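Local coordinates for carbonic anhydrase (Neosartorya fumigata, PDB 6LAC), which probably catalyses the reversible hydration of carbon dioxide to hydrogencarbonate as a zinc-dependent beta-class carbonic anhydrase, at residues Gly88-His93 / Leu134-Val139. The protein carries 1 engineered substitution. Sequence-based numbering, arbitrary orientation.
Sequences GHYGCH and LVELNV. With ZN (zinc ion), chain C.
The Y90 hydroxyl donates a short hydrogen bond to E136, 2.6 Å from OH to OE2. OE2 is used on its anti side, with the donor 15° out of the carboxylate plane; this oxygen lies at the edge of the phenol ring, near its plane, and the carboxylate is turned 74° from the ring. E136 gets there with its chain extended beyond CG, and its other oxygen, OE1, is hydrogen-bonded to the Y9 hydroxyl, so two tyrosines hold the carboxylate. R132, from the same helix as E136, makes a cation-pi contact with the Y90 ring.

Inward from this pair, V135 points toward segment 88-93 and sets its two methyls against the backbone. CG1, anti to the backbone N (chi1 163°), lies 3.6 Å from H89 N; CG2 lies 3.5 Å from H89 O and 3.9 Å from C92 CB. One turn further along the helix, V139 brings CG2 to 3.4 Å from G88 N. G88, with no side chain, lets that methyl sit directly on the strand backbone.

In the beta-carbonic anhydrase fold, this is where strand 83-89, in the middle of the sheet, runs out into the metal site, with helix 127-148 packed against it. A type II turn from H89 to C92, with G91 at the third position, where phi is positive, brings both zinc ligands of this segment to the same ion. H89 binds through NE2 at 2.1 Å from the zinc, and C92 through SG at 2.3 Å; C34 and D36 complete the four ligands. D36 also takes a hydrogen bond through its other oxygen, OD2, from the backbone N of H93, the residue just past the turn.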
# COMPACT_ATOMS: atom_id res chain seq x y z
N GLY A 88 -3.85 -7.06 -9.91
CA GLY A 88 -2.98 -8.18 -9.57
C GLY A 88 -1.77 -8.20 -10.44
O GLY A 88 -1.60 -7.32 -11.30
N HIS A 89 -0.88 -9.15 -10.16
CA HIS A 89 0.36 -9.18 -10.96
C HIS A 89 0.89 -10.61 -11.06
O HIS A 89 0.96 -11.32 -10.10
CB HIS A 89 1.40 -8.20 -10.38
CG HIS A 89 1.89 -8.62 -9.06
ND1 HIS A 89 3.13 -9.24 -8.87
CD2 HIS A 89 1.26 -8.71 -7.89
CE1 HIS A 89 3.23 -9.60 -7.63
NE2 HIS A 89 2.11 -9.28 -6.99
N TYR A 90 1.26 -10.92 -12.29
CA TYR A 90 1.90 -12.24 -12.51
C TYR A 90 3.21 -12.35 -11.72
O TYR A 90 3.99 -11.40 -11.68
CB TYR A 90 2.06 -12.53 -13.99
CG TYR A 90 0.75 -12.56 -14.75
CD1 TYR A 90 -0.26 -13.47 -14.45
CD2 TYR A 90 0.53 -11.71 -15.81
CE1 TYR A 90 -1.46 -13.48 -15.14
CE2 TYR A 90 -0.66 -11.69 -16.52
CZ TYR A 90 -1.64 -12.60 -16.20
OH TYR A 90 -2.79 -12.58 -16.97
N GLY A 91 3.43 -13.54 -11.18
CA GLY A 91 4.60 -13.82 -10.34
C GLY A 91 4.39 -13.57 -8.88
O GLY A 91 5.33 -13.73 -8.08
N CYS A 92 3.21 -13.09 -8.49
CA CYS A 92 2.82 -12.89 -7.07
C CYS A 92 3.23 -14.09 -6.24
O CYS A 92 2.92 -15.22 -6.59
CB CYS A 92 1.32 -12.69 -7.05
SG CYS A 92 0.70 -12.12 -5.44
N HIS A 93 3.87 -13.89 -5.10
CA HIS A 93 4.21 -14.97 -4.15
C HIS A 93 3.07 -15.21 -3.20
O HIS A 93 2.92 -16.30 -2.62
CB HIS A 93 5.52 -14.67 -3.41
CG HIS A 93 6.68 -14.57 -4.32
ND1 HIS A 93 7.38 -15.66 -4.79
CD2 HIS A 93 7.24 -13.50 -4.91
CE1 HIS A 93 8.33 -15.25 -5.62
NE2 HIS A 93 8.26 -13.94 -5.70
N LEU A 134 -4.50 -18.27 -10.76
CA LEU A 134 -4.87 -17.89 -9.41
C LEU A 134 -4.77 -16.38 -9.25
O LEU A 134 -5.66 -15.75 -8.66
CB LEU A 134 -3.95 -18.60 -8.43
CG LEU A 134 -4.42 -18.61 -7.01
CD1 LEU A 134 -5.77 -19.34 -6.85
CD2 LEU A 134 -3.35 -19.28 -6.14
N VAL A 135 -3.76 -15.76 -9.84
CA VAL A 135 -3.67 -14.27 -9.80
C VAL A 135 -4.95 -13.67 -10.41
O VAL A 135 -5.51 -12.71 -9.88
CB VAL A 135 -2.40 -13.80 -10.50
CG1 VAL A 135 -2.44 -12.34 -10.85
CG2 VAL A 135 -1.17 -14.10 -9.67
N GLU A 136 -5.33 -14.15 -11.58
CA GLU A 136 -6.49 -13.59 -12.32
C GLU A 136 -7.76 -13.81 -11.52
O GLU A 136 -8.61 -12.90 -11.43
CB GLU A 136 -6.61 -14.26 -13.70
CG GLU A 136 -5.44 -13.97 -14.62
CD GLU A 136 -5.28 -14.86 -15.83
OE1 GLU A 136 -6.13 -15.76 -15.98
OE2 GLU A 136 -4.28 -14.67 -16.58
N LEU A 137 -7.95 -15.02 -11.02
CA LEU A 137 -9.16 -15.36 -10.26
C LEU A 137 -9.24 -14.48 -9.03
O LEU A 137 -10.34 -14.11 -8.60
CB LEU A 137 -9.21 -16.85 -9.92
CG LEU A 137 -9.45 -17.78 -11.13
CD1 LEU A 137 -9.02 -19.18 -10.79
CD2 LEU A 137 -10.92 -17.76 -11.53
N ASN A 138 -8.12 -14.25 -8.35
CA ASN A 138 -8.13 -13.39 -7.15
C ASN A 138 -8.60 -11.99 -7.54
O ASN A 138 -9.38 -11.41 -6.80
CB ASN A 138 -6.77 -13.42 -6.48
CG ASN A 138 -6.70 -12.62 -5.22
OD1 ASN A 138 -7.52 -12.83 -4.34
ND2 ASN A 138 -5.71 -11.72 -5.17
N VAL A 139 -8.09 -11.45 -8.63
CA VAL A 139 -8.57 -10.10 -9.07
C VAL A 139 -10.07 -10.14 -9.30
O VAL A 139 -10.78 -9.28 -8.74
CB VAL A 139 -7.84 -9.61 -10.32
CG1 VAL A 139 -8.45 -8.30 -10.79
CG2 VAL A 139 -6.34 -9.40 -10.06
ZN ZN C . 1.70 -10.06 -5.13